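Local coordinates for protein N-acetylmuramoyl-L-alanine amidase (PDB 7AGM) that hydrolyses the amide bond between N-acetylmuramic acid and L-alanine in peptidoglycan, probably with the help of the zinc ion it binds, at residues A[61-64]-A[65-69]; A[210-213]-A[214-218]; A[188-191]-A[192-196]; A[167-170]-A[171-175]. All coordinates share one frame; numbering follows the deposited sequence.

Contact 1: A[61-64]-A[65-69]; sequences LRVR and AALTA
The last turns of helix 52-69, an amphipathic helix packed on the six-stranded sheet of the zinc-dependent amidase fold, bring Val63 and Leu67 together one turn apart. Their side chains lie side by side, pointing the same way, on the face that touches strand 10-15, and CG1 of Val63 lies 3.9 Å from CD1 of Leu67. The valine puts that methyl anti to its backbone N (chi1 168°), which carries it forward along the helix to meet the leucine. Leu67 in turn settles over the preceding turn, its CG 3.4 Å from Val63 O. Branched aliphatic side chains suit this buried stripe: Val63 reaches Leu13 and Leu67 reaches Val11 of strand 10-15, while small Ala66 lets the helix come close to Val209 of helix 198-219.

Four i to i+4 backbone bonds tie 61-64 to 65-69, among them Leu67 N to Val63 O at 3.0 Å and Ala66 N to Arg62 O at 3.2 Å. The guanidinium of Arg62 is engaged by a salt bridge to Asp58 and a hydrogen bond to Gln202. Arg64 and Thr68 run alongside each other. The long arginine side chain can reach Thr74, Met76 and Leu13, and the exposed threonine can set a hydroxyl beside a backbone carbonyl: Thr68 N donates to Arg64 O at 2.9 Å, and Thr68 OG1 lies 3.1 Å from that same oxygen.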
ATOM      1  N   LEU A  61      -9.658  -5.566   1.861  1.00 14.62           N
ATOM      2  CA  LEU A  61     -10.800  -6.400   1.484  1.00 15.07           C
ATOM      3  C   LEU A  61     -11.809  -5.602   0.668  1.00 14.22           C
ATOM      4  O   LEU A  61     -12.409  -6.121  -0.281  1.00 14.77           O
ATOM      5  CB  LEU A  61     -11.471  -6.961   2.740  1.00 16.79           C
ATOM      6  CG  LEU A  61     -10.683  -8.020   3.511  1.00 19.33           C
ATOM      7  CD1 LEU A  61     -11.459  -8.465   4.747  1.00 20.21           C
ATOM      8  CD2 LEU A  61     -10.363  -9.221   2.615  1.00 21.44           C
ATOM      9  N   ARG A  62     -12.024  -4.342   1.042  1.00 14.31           N
ATOM     10  CA  ARG A  62     -12.931  -3.485   0.293  1.00 14.43           C
ATOM     11  C   ARG A  62     -12.380  -3.182  -1.092  1.00 14.15           C
ATOM     12  O   ARG A  62     -13.131  -3.206  -2.075  1.00 15.16           O
ATOM     13  CB  ARG A  62     -13.202  -2.213   1.089  1.00 15.09           C
ATOM     14  CG  ARG A  62     -13.966  -2.508   2.381  1.00 15.29           C
ATOM     15  CD  ARG A  62     -13.986  -1.318   3.328  1.00 15.85           C
ATOM     16  NE  ARG A  62     -14.560  -1.675   4.629  1.00 17.00           N
ATOM     17  CZ  ARG A  62     -15.854  -1.616   4.923  1.00 18.26           C
ATOM     18  NH1 ARG A  62     -16.732  -1.205   4.018  1.00 18.62           N
ATOM     19  NH2 ARG A  62     -16.271  -1.970   6.132  1.00 19.70           N
ATOM     20  N   VAL A  63     -11.070  -2.919  -1.194  1.00 14.16           N
ATOM     21  CA  VAL A  63     -10.446  -2.729  -2.502  1.00 14.15           C
ATOM     22  C   VAL A  63     -10.630  -3.974  -3.363  1.00 15.12           C
ATOM     23  O   VAL A  63     -11.009  -3.888  -4.536  1.00 15.90           O
ATOM     24  CB  VAL A  63      -8.955  -2.365  -2.347  1.00 13.20           C
ATOM     25  CG1 VAL A  63      -8.229  -2.444  -3.698  1.00 13.91           C
ATOM     26  CG2 VAL A  63      -8.791  -0.969  -1.727  1.00 12.77           C
ATOM     27  N   ARG A  64     -10.373  -5.154  -2.789  1.00 15.41           N
ATOM     28  CA  ARG A  64     -10.483  -6.390  -3.562  1.00 16.26           C
ATOM     29  C   ARG A  64     -11.890  -6.581  -4.111  1.00 15.96           C
ATOM     30  O   ARG A  64     -12.069  -6.938  -5.281  1.00 16.22           O
ATOM     31  CB  ARG A  64     -10.080  -7.605  -2.726  1.00 17.60           C
ATOM     32  CG  ARG A  64     -10.345  -8.887  -3.492  1.00 19.48           C
ATOM     33  CD  ARG A  64      -9.812 -10.089  -2.806  1.00 22.84           C
ATOM     34  NE  ARG A  64     -10.623 -10.452  -1.658  1.00 25.51           N
ATOM     35  CZ  ARG A  64     -10.390 -11.530  -0.924  1.00 40.57           C
ATOM     36  NH1 ARG A  64      -9.380 -12.331  -1.235  1.00 31.01           N
ATOM     37  NH2 ARG A  64     -11.162 -11.801   0.115  1.00 32.84           N
ATOM     38  N   ALA A  65     -12.905  -6.387  -3.264  1.00 15.25           N
ATOM     39  CA  ALA A  65     -14.284  -6.556  -3.712  1.00 15.57           C
ATOM     40  C   ALA A  65     -14.608  -5.637  -4.886  1.00 15.19           C
ATOM     41  O   ALA A  65     -15.252  -6.060  -5.854  1.00 16.45           O
ATOM     42  CB  ALA A  65     -15.241  -6.289  -2.552  1.00 16.15           C
ATOM     43  N   ALA A  66     -14.157  -4.380  -4.832  1.00 14.76           N
ATOM     44  CA  ALA A  66     -14.456  -3.456  -5.920  1.00 15.95           C
ATOM     45  C   ALA A  66     -13.731  -3.854  -7.198  1.00 16.09           C
ATOM     46  O   ALA A  66     -14.304  -3.775  -8.291  1.00 16.90           O
ATOM     47  CB  ALA A  66     -14.123  -2.021  -5.510  1.00 16.74           C
ATOM     48  N   LEU A  67     -12.483  -4.317  -7.079  1.00 15.66           N
ATOM     49  CA  LEU A  67     -11.743  -4.768  -8.257  1.00 15.59           C
ATOM     50  C   LEU A  67     -12.406  -5.986  -8.889  1.00 15.82           C
ATOM     51  O   LEU A  67     -12.548  -6.057 -10.115  1.00 15.86           O
ATOM     52  CB  LEU A  67     -10.288  -5.071  -7.893  1.00 15.92           C
ATOM     53  CG  LEU A  67      -9.454  -3.838  -7.559  1.00 15.69           C
ATOM     54  CD1 LEU A  67      -8.043  -4.255  -7.183  1.00 14.64           C
ATOM     55  CD2 LEU A  67      -9.441  -2.851  -8.731  1.00 16.58           C
ATOM     56  N   THR A  68     -12.824  -6.952  -8.067  1.00 15.90           N
ATOM     57  CA  THR A  68     -13.523  -8.121  -8.590  1.00 18.54           C
ATOM     58  C   THR A  68     -14.764  -7.712  -9.377  1.00 19.24           C
ATOM     59  O   THR A  68     -15.045  -8.272 -10.443  1.00 19.78           O
ATOM     60  CB  THR A  68     -13.888  -9.058  -7.434  1.00 22.09           C
ATOM     61  OG1 THR A  68     -12.691  -9.527  -6.798  1.00 22.42           O
ATOM     62  CG2 THR A  68     -14.679 -10.255  -7.943  1.00 27.96           C
ATOM     63  N   ALA A  69     -15.501  -6.711  -8.885  1.00 19.25           N
ATOM     64  CA  ALA A  69     -16.692  -6.249  -9.591  1.00 20.16           C
ATOM     65  C   ALA A  69     -16.348  -5.654 -10.952  1.00 20.53           C
ATOM     66  O   ALA A  69     -17.197  -5.637 -11.850  1.00 21.57           O
ATOM     67  CB  ALA A  69     -17.442  -5.226  -8.737  1.00 21.40           C
TER

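Contact 2: A[210-213]-A[214-218]; sequences RGIA and GFLGS
Arg210 O receives the amide of Gly214, N to O 2.9 Å, while the arginine side chain takes no part in this turn and reaches Ser149. As a long polar residue it fits an exposed position on the helix. Gly211 comes next, in a buried place that suits a residue without a side chain; its O accepts Phe215 N at 3.0 Å, and the CB of Phe215 sits 3.5 Å from the same oxygen. The phenylalanine then swings its ring clear of the turn, with CG anti to the backbone N (chi1 175°), and stacks it on Phe138.

Ile212 makes the main side-chain contact. Its CG2 lies 3.9 Å from CD1 of Leu216, the two side chains running side by side in the same direction. Both belong to the inner face of helix 198-219, the long C-terminal helix of the amidase fold, which lies against the central sheet: Ile212 meets Val104 and Val11, as well as Val63 and Leu67 of helix 52-69, Leu216 meets Ala102 and Val11, and bulky aliphatic groups suit that buried surface. Leu216 N donates to Ile212 O at 2.8 Å, with an N-H...O angle of 172°.

Ala213, small enough for its buried place, gives its O to Gly217 N at 2.9 Å. Three residues beyond Phe215, the hydroxyl of Ser218 donates back to Phe215 O, OG to O 2.7 Å.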
ATOM      1  N   ARG A 210     -10.006   3.804  -7.595  1.00 14.76           N
ATOM      2  CA  ARG A 210      -9.935   4.737  -8.720  1.00 15.94           C
ATOM      3  C   ARG A 210      -8.503   4.889  -9.215  1.00 14.92           C
ATOM      4  O   ARG A 210      -8.258   4.943 -10.427  1.00 15.90           O
ATOM      5  CB  ARG A 210     -10.508   6.097  -8.324  1.00 19.00           C
ATOM      6  CG  ARG A 210     -12.015   6.105  -8.131  1.00 23.48           C
ATOM      7  CD  ARG A 210     -12.506   7.452  -7.617  1.00 28.78           C
ATOM      8  NE  ARG A 210     -12.310   8.518  -8.596  1.00 66.06           N
ATOM      9  CZ  ARG A 210     -12.562   9.805  -8.368  1.00 79.90           C
ATOM     10  NH1 ARG A 210     -13.020  10.198  -7.186  1.00 67.93           N
ATOM     11  NH2 ARG A 210     -12.353  10.701  -9.324  1.00 67.22           N
ATOM     12  N   GLY A 211      -7.544   4.965  -8.291  1.00 14.38           N
ATOM     13  CA  GLY A 211      -6.141   4.997  -8.691  1.00 14.60           C
ATOM     14  C   GLY A 211      -5.719   3.756  -9.460  1.00 13.45           C
ATOM     15  O   GLY A 211      -5.027   3.845 -10.480  1.00 14.16           O
ATOM     16  N   ILE A 212      -6.102   2.578  -8.961  1.00 13.39           N
ATOM     17  CA  ILE A 212      -5.742   1.324  -9.624  1.00 13.34           C
ATOM     18  C   ILE A 212      -6.374   1.246 -11.004  1.00 14.02           C
ATOM     19  O   ILE A 212      -5.697   0.954 -12.000  1.00 14.88           O
ATOM     20  CB  ILE A 212      -6.132   0.114  -8.752  1.00 13.39           C
ATOM     21  CG1 ILE A 212      -5.334   0.137  -7.449  1.00 13.06           C
ATOM     22  CG2 ILE A 212      -5.925  -1.192  -9.532  1.00 15.21           C
ATOM     23  CD1 ILE A 212      -5.757  -0.967  -6.469  1.00 13.72           C
ATOM     24  N   ALA A 213      -7.685   1.503 -11.085  1.00 14.44           N
ATOM     25  CA  ALA A 213      -8.391   1.397 -12.359  1.00 15.70           C
ATOM     26  C   ALA A 213      -7.861   2.406 -13.369  1.00 16.49           C
ATOM     27  O   ALA A 213      -7.709   2.085 -14.557  1.00 18.07           O
ATOM     28  CB  ALA A 213      -9.891   1.586 -12.145  1.00 17.87           C
ATOM     29  N   GLY A 214      -7.566   3.628 -12.916  1.00 17.15           N
ATOM     30  CA  GLY A 214      -7.018   4.629 -13.816  1.00 17.52           C
ATOM     31  C   GLY A 214      -5.663   4.225 -14.366  1.00 17.72           C
ATOM     32  O   GLY A 214      -5.388   4.399 -15.559  1.00 18.58           O
ATOM     33  N   PHE A 215      -4.807   3.661 -13.511  1.00 16.25           N
ATOM     34  CA  PHE A 215      -3.505   3.201 -13.979  1.00 15.43           C
ATOM     35  C   PHE A 215      -3.644   2.014 -14.929  1.00 15.53           C
ATOM     36  O   PHE A 215      -3.002   1.979 -15.984  1.00 17.14           O
ATOM     37  CB  PHE A 215      -2.593   2.846 -12.802  1.00 14.42           C
ATOM     38  CG  PHE A 215      -1.270   2.260 -13.230  1.00 14.44           C
ATOM     39  CD1 PHE A 215      -0.329   3.045 -13.883  1.00 13.86           C
ATOM     40  CD2 PHE A 215      -0.974   0.921 -12.995  1.00 15.03           C
ATOM     41  CE1 PHE A 215       0.892   2.511 -14.288  1.00 15.15           C
ATOM     42  CE2 PHE A 215       0.247   0.383 -13.391  1.00 15.03           C
ATOM     43  CZ  PHE A 215       1.181   1.185 -14.046  1.00 15.39           C
ATOM     44  N   LEU A 216      -4.461   1.018 -14.560  1.00 14.71           N
ATOM     45  CA  LEU A 216      -4.645  -0.133 -15.442  1.00 15.21           C
ATOM     46  C   LEU A 216      -5.150   0.298 -16.812  1.00 17.62           C
ATOM     47  O   LEU A 216      -4.684  -0.207 -17.841  1.00 18.96           O
ATOM     48  CB  LEU A 216      -5.620  -1.131 -14.811  1.00 13.64           C
ATOM     49  CG  LEU A 216      -5.139  -1.882 -13.565  1.00 13.81           C
ATOM     50  CD1 LEU A 216      -6.280  -2.772 -13.080  1.00 14.26           C
ATOM     51  CD2 LEU A 216      -3.884  -2.705 -13.832  1.00 14.62           C
ATOM     52  N   GLY A 217      -6.095   1.239 -16.843  1.00 17.49           N
ATOM     53  CA  GLY A 217      -6.619   1.711 -18.114  1.00 19.26           C
ATOM     54  C   GLY A 217      -5.574   2.431 -18.945  1.00 23.42           C
ATOM     55  O   GLY A 217      -5.563   2.318 -20.174  1.00 27.45           O
ATOM     56  N   SER A 218      -4.687   3.182 -18.291  1.00 24.17           N
ATOM     57  CA  SER A 218      -3.625   3.874 -19.010  1.00 25.57           C
ATOM     58  C   SER A 218      -2.658   2.891 -19.654  1.00 28.50           C
ATOM     59  O   SER A 218      -2.093   3.184 -20.715  1.00 34.99           O
ATOM     60  CB  SER A 218      -2.868   4.793 -18.053  1.00 25.92           C
ATOM     61  OG  SER A 218      -1.924   4.048 -17.295  1.00 31.79           O
TER

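Contact 3: A[188-191]-A[192-196]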
ATOM      1  N   ASN A 188      -3.208  11.136  14.196  1.00 18.31           N
ATOM      2  CA  ASN A 188      -3.980  12.351  13.956  1.00 17.33           C
ATOM      3  C   ASN A 188      -5.459  12.102  14.265  1.00 17.63           C
ATOM      4  O   ASN A 188      -5.990  11.043  13.918  1.00 17.62           O
ATOM      5  CB  ASN A 188      -3.834  12.787  12.499  1.00 16.97           C
ATOM      6  CG  ASN A 188      -4.771  13.918  12.135  1.00 16.59           C
ATOM      7  OD1 ASN A 188      -5.834  13.695  11.561  1.00 16.37           O
ATOM      8  ND2 ASN A 188      -4.381  15.143  12.469  1.00 17.36           N
ATOM      9  N   PRO A 189      -6.151  13.050  14.911  1.00 17.75           N
ATOM     10  CA  PRO A 189      -7.563  12.803  15.267  1.00 18.24           C
ATOM     11  C   PRO A 189      -8.496  12.581  14.085  1.00 17.76           C
ATOM     12  O   PRO A 189      -9.437  11.782  14.202  1.00 17.40           O
ATOM     13  CB  PRO A 189      -7.946  14.045  16.086  1.00 19.76           C
ATOM     14  CG  PRO A 189      -6.659  14.516  16.676  1.00 20.07           C
ATOM     15  CD  PRO A 189      -5.594  14.212  15.625  1.00 19.35           C
ATOM     16  N   VAL A 190      -8.290  13.273  12.960  1.00 17.76           N
ATOM     17  CA  VAL A 190      -9.178  13.082  11.815  1.00 16.91           C
ATOM     18  C   VAL A 190      -8.910  11.736  11.151  1.00 15.56           C
ATOM     19  O   VAL A 190      -9.828  10.930  10.941  1.00 15.81           O
ATOM     20  CB  VAL A 190      -9.045  14.232  10.799  1.00 17.59           C
ATOM     21  CG1 VAL A 190     -10.008  14.008   9.648  1.00 17.65           C
ATOM     22  CG2 VAL A 190      -9.278  15.591  11.459  1.00 18.44           C
ATOM     23  N   ASP A 191      -7.647  11.474  10.797  1.00 15.72           N
ATOM     24  CA  ASP A 191      -7.337  10.235  10.089  1.00 15.24           C
ATOM     25  C   ASP A 191      -7.676   9.017  10.940  1.00 15.28           C
ATOM     26  O   ASP A 191      -8.229   8.033  10.433  1.00 15.67           O
ATOM     27  CB  ASP A 191      -5.860  10.195   9.674  1.00 15.64           C
ATOM     28  CG  ASP A 191      -5.517  11.164   8.548  1.00 16.00           C
ATOM     29  OD1 ASP A 191      -6.420  11.782   7.951  1.00 16.19           O
ATOM     30  OD2 ASP A 191      -4.310  11.281   8.256  1.00 15.94           O
ATOM     31  N   SER A 192      -7.341   9.053  12.235  1.00 16.13           N
ATOM     32  CA  SER A 192      -7.669   7.918  13.092  1.00 17.93           C
ATOM     33  C   SER A 192      -9.173   7.675  13.158  1.00 17.71           C
ATOM     34  O   SER A 192      -9.616   6.522  13.102  1.00 18.36           O
ATOM     35  CB  SER A 192      -7.069   8.092  14.487  1.00 19.54           C
ATOM     36  OG  SER A 192      -7.635   9.196  15.155  1.00 20.50           O
ATOM     37  N   ALA A 193      -9.978   8.739  13.274  1.00 16.74           N
ATOM     38  CA  ALA A 193     -11.429   8.555  13.289  1.00 16.11           C
ATOM     39  C   ALA A 193     -11.927   7.950  11.985  1.00 16.17           C
ATOM     40  O   ALA A 193     -12.790   7.066  11.997  1.00 17.15           O
ATOM     41  CB  ALA A 193     -12.146   9.872  13.572  1.00 15.93           C
ATOM     42  N   LEU A 194     -11.391   8.405  10.848  1.00 16.47           N
ATOM     43  CA  LEU A 194     -11.757   7.801   9.567  1.00 16.71           C
ATOM     44  C   LEU A 194     -11.374   6.328   9.526  1.00 17.32           C
ATOM     45  O   LEU A 194     -12.162   5.480   9.095  1.00 18.03           O
ATOM     46  CB  LEU A 194     -11.069   8.541   8.421  1.00 17.54           C
ATOM     47  CG  LEU A 194     -11.679   9.870   7.992  1.00 17.84           C
ATOM     48  CD1 LEU A 194     -10.707  10.599   7.055  1.00 17.94           C
ATOM     49  CD2 LEU A 194     -13.032   9.668   7.312  1.00 18.66           C
ATOM     50  N   MET A 195     -10.155   6.009   9.968  1.00 17.07           N
ATOM     51  CA  MET A 195      -9.645   4.645   9.875  1.00 17.40           C
ATOM     52  C   MET A 195     -10.431   3.675  10.743  1.00 17.82           C
ATOM     53  O   MET A 195     -10.560   2.497  10.393  1.00 18.98           O
ATOM     54  CB  MET A 195      -8.176   4.626  10.270  1.00 18.29           C
ATOM     55  CG  MET A 195      -7.307   5.265   9.217  1.00 18.56           C
ATOM     56  SD  MET A 195      -5.654   5.608   9.818  1.00 19.11           S
ATOM     57  CE  MET A 195      -4.906   6.167   8.296  1.00 19.71           C
ATOM     58  N   LYS A 196     -10.935   4.142  11.884  1.00 17.12           N
ATOM     59  CA  LYS A 196     -11.713   3.303  12.784  1.00 18.10           C
ATOM     60  C   LYS A 196     -13.130   3.043  12.291  1.00 19.17           C
ATOM     61  O   LYS A 196     -13.814   2.184  12.860  1.00 21.48           O
ATOM     62  CB  LYS A 196     -11.807   3.978  14.147  1.00 19.54           C
ATOM     63  CG  LYS A 196     -10.518   4.059  14.922  1.00 21.92           C
ATOM     64  CD  LYS A 196     -10.781   4.910  16.149  1.00 24.85           C
ATOM     65  CE  LYS A 196      -9.612   4.996  17.068  1.00 27.30           C
ATOM     66  NZ  LYS A 196     -10.026   5.752  18.284  1.00 26.01           N
TER
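Residues 188-191 start helix 189-196 and residues 192-196 carry it on, joined by four successive i to i+4 backbone bonds from Ser192 N to Asn188 O through Met195 N to Asp191 O. Asn188 O is gripped twice: Ser192 N donates to it at 2.9 Å, and Ser192 OG donates to it at 2.8 Å from a direction tilted 31° out of the carbonyl plane. The serine folds its hydroxyl back over the first turn by standing between its own backbone N and carbonyl carbon (chi1 65°), and a short side chain is well suited to that reach. The asparagine side chain caps the helix. Its OD1 takes Asp191 N at 3.0 Å, in the carbonyl plane and on a lone pair, and Val190 N more weakly, while ND2 is held by Pro113 O. Pro189 suits the first helical position, where the backbone N has no partner a turn earlier within the helix, so the missing N-H costs nothing.

Asp191, buried, has its carboxylate bound by Asn185 N and Gly117 N and by a salt bridge to Arg116; the charge beside the N-terminal end of the helix would probably also be favoured by the helix dipole. Met195 lays its extended chain past Asp191 O, with CG 3.2 Å and SD 3.6 Å from that oxygen, and packs on Tyr204 of helix 198-219. Its side chain comes within about 7 Å of that of the zinc ligand Glu52, placing the helix near the metal site. What opens this short helix is a classical asparagine N-cap.

Contact 4: A[167-170]-A[171-175]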
ATOM      1  N   ASP A 167      14.130   2.914   0.976  1.00 18.00           N
ATOM      2  CA  ASP A 167      14.279   2.055   2.141  1.00 17.49           C
ATOM      3  C   ASP A 167      13.166   1.024   2.305  1.00 16.88           C
ATOM      4  O   ASP A 167      13.156   0.322   3.319  1.00 18.97           O
ATOM      5  CB  ASP A 167      14.381   2.898   3.419  1.00 18.43           C
ATOM      6  CG  ASP A 167      13.156   3.776   3.646  1.00 22.49           C
ATOM      7  OD1 ASP A 167      12.675   4.408   2.686  1.00 22.64           O
ATOM      8  OD2 ASP A 167      12.671   3.847   4.796  1.00 27.59           O
ATOM      9  N   ILE A 168      12.242   0.901   1.348  1.00 15.54           N
ATOM     10  CA  ILE A 168      11.113  -0.026   1.459  1.00 15.15           C
ATOM     11  C   ILE A 168      11.448  -1.277   0.652  1.00 15.13           C
ATOM     12  O   ILE A 168      11.499  -1.231  -0.584  1.00 14.72           O
ATOM     13  CB  ILE A 168       9.799   0.600   0.964  1.00 16.21           C
ATOM     14  CG1 ILE A 168       9.505   1.941   1.653  1.00 18.97           C
ATOM     15  CG2 ILE A 168       8.634  -0.399   1.142  1.00 15.49           C
ATOM     16  CD1 ILE A 168       9.454   1.868   3.162  1.00 19.88           C
ATOM     17  N   ALA A 169      11.643  -2.408   1.342  1.00 16.29           N
ATOM     18  CA  ALA A 169      12.033  -3.643   0.662  1.00 16.96           C
ATOM     19  C   ALA A 169      11.011  -4.065  -0.391  1.00 16.37           C
ATOM     20  O   ALA A 169      11.380  -4.497  -1.489  1.00 17.37           O
ATOM     21  CB  ALA A 169      12.257  -4.760   1.686  1.00 18.40           C
ATOM     22  N   GLY A 170       9.718  -3.957  -0.078  1.00 15.56           N
ATOM     23  CA  GLY A 170       8.707  -4.384  -1.034  1.00 16.16           C
ATOM     24  C   GLY A 170       8.729  -3.586  -2.324  1.00 15.74           C
ATOM     25  O   GLY A 170       8.470  -4.130  -3.402  1.00 16.36           O
ATOM     26  N   LEU A 171       9.041  -2.289  -2.238  1.00 14.49           N
ATOM     27  CA  LEU A 171       9.196  -1.456  -3.427  1.00 14.13           C
ATOM     28  C   LEU A 171      10.517  -1.731  -4.135  1.00 14.05           C
ATOM     29  O   LEU A 171      10.550  -1.878  -5.365  1.00 14.90           O
ATOM     30  CB  LEU A 171       9.092   0.021  -3.037  1.00 13.75           C
ATOM     31  CG  LEU A 171       7.690   0.474  -2.598  1.00 13.30           C
ATOM     32  CD1 LEU A 171       7.752   1.904  -2.089  1.00 13.98           C
ATOM     33  CD2 LEU A 171       6.660   0.356  -3.707  1.00 14.26           C
ATOM     34  N   ASN A 172      11.612  -1.842  -3.380  1.00 13.15           N
ATOM     35  CA  ASN A 172      12.914  -2.072  -4.007  1.00 13.02           C
ATOM     36  C   ASN A 172      12.921  -3.371  -4.799  1.00 12.84           C
ATOM     37  O   ASN A 172      13.569  -3.469  -5.847  1.00 13.60           O
ATOM     38  CB  ASN A 172      14.004  -2.158  -2.941  1.00 13.20           C
ATOM     39  CG  ASN A 172      14.205  -0.869  -2.189  1.00 13.23           C
ATOM     40  OD1 ASN A 172      13.851   0.210  -2.663  1.00 14.32           O
ATOM     41  ND2 ASN A 172      14.821  -0.970  -1.019  1.00 14.40           N
ATOM     42  N   LEU A 173      12.238  -4.391  -4.295  1.00 13.61           N
ATOM     43  CA  LEU A 173      12.348  -5.720  -4.879  1.00 14.45           C
ATOM     44  C   LEU A 173      11.321  -5.988  -5.971  1.00 14.26           C
ATOM     45  O   LEU A 173      11.435  -7.006  -6.666  1.00 15.08           O
ATOM     46  CB  LEU A 173      12.254  -6.788  -3.780  1.00 16.16           C
ATOM     47  CG  LEU A 173      13.409  -6.820  -2.771  1.00 16.72           C
ATOM     48  CD1 LEU A 173      13.047  -7.618  -1.521  1.00 18.04           C
ATOM     49  CD2 LEU A 173      14.669  -7.382  -3.430  1.00 16.29           C
ATOM     50  N   ALA A 174      10.337  -5.104  -6.147  1.00 12.81           N
ATOM     51  CA  ALA A 174       9.314  -5.327  -7.164  1.00 12.43           C
ATOM     52  C   ALA A 174       9.894  -5.202  -8.563  1.00 13.43           C
ATOM     53  O   ALA A 174      10.686  -4.298  -8.851  1.00 14.72           O
ATOM     54  CB  ALA A 174       8.176  -4.317  -7.000  1.00 14.32           C
ATOM     55  N   GLN A 175       9.458  -6.100  -9.445  1.00 14.12           N
ATOM     56  CA  GLN A 175       9.859  -6.112 -10.847  1.00 15.44           C
ATOM     57  C   GLN A 175       8.701  -5.774 -11.777  1.00 14.99           C
ATOM     58  O   GLN A 175       8.840  -5.901 -13.001  1.00 15.84           O
ATOM     59  CB  GLN A 175      10.489  -7.463 -11.199  1.00 18.10           C
ATOM     60  CG  GLN A 175      11.689  -7.814 -10.315  1.00 24.48           C
ATOM     61  CD  GLN A 175      12.234  -9.198 -10.593  1.00 34.96           C
ATOM     62  OE1 GLN A 175      11.835  -9.851 -11.556  1.00 42.01           O
ATOM     63  NE2 GLN A 175      13.148  -9.656  -9.747  1.00 39.30           N
TER
HETATM   64  O   HOH W   1      11.907   1.844  -1.382  1.00 15.03           O
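A short helix, 169-173, spans the join between 167-170 and 171-175; Asn172 N bonds to Ile168 O at 2.9 Å and Leu173 N to Ala169 O at 2.9 Å, followed by a long, weak bond from Ala174 N to Gly170 O. Ile168 holds the N-cap position, and its side chain lies alongside that of Leu171. CD1 of the leucine rests 3.9 Å from CB of the isoleucine, whose CG2 stands anti to the backbone N and comes to lie beside the leucine, 4.0 Å from Leu171 CG. Both pack on Leu121 and Leu180 of the central sheet, where branched aliphatic groups suit contact with the strands. Leu173 covers another face, its CG 3.3 Å from Ala169 O, and touches Ala92 of helix 88-98, as small Ala169 does Val88.

Asn172 is buried and polar. Its CG lies 3.2 Å from Ile168 O, and a water joins the two ends of the turn: Ile168 N donates to it at 2.9 Å, and it lies 2.8 Å from Asn172 OD1. An amide side chain, donor and acceptor at once, thus ties this turn through ND2 to the carbonyls of Ser166 and Thr31 and through OD1 to the guanidinium of Arg33. The water takes up the backbone N-H of Ile168; the isoleucine, being aliphatic, brings packing to the N-cap position and no side-chain capping bond.

How the contacts relate
Along the chain the order is contact 1, contact 4, contact 3, contact 2. Contacts 1 and 2 lie on helices 52-69 and 198-219, which pack together on the mixed six-stranded sheet; their centres are 14 Å apart and they touch, Leu67 CD2 to Ile212 CG2 at 4.0 Å and Val63 CG1 to Ile212 CD1 at 4.0 Å. Contact 3 sits on helix 189-196, just before helix 198-219, yet its centre is 26 Å from that of contact 2. Contacts 3 and 4, 28 Å apart between centres, lie on opposite sides of the chain's centre. The first pair thus builds a helical layer on the sheet, while contacts 3 and 4 each bring a side chain within about 10 Å of the zinc ion.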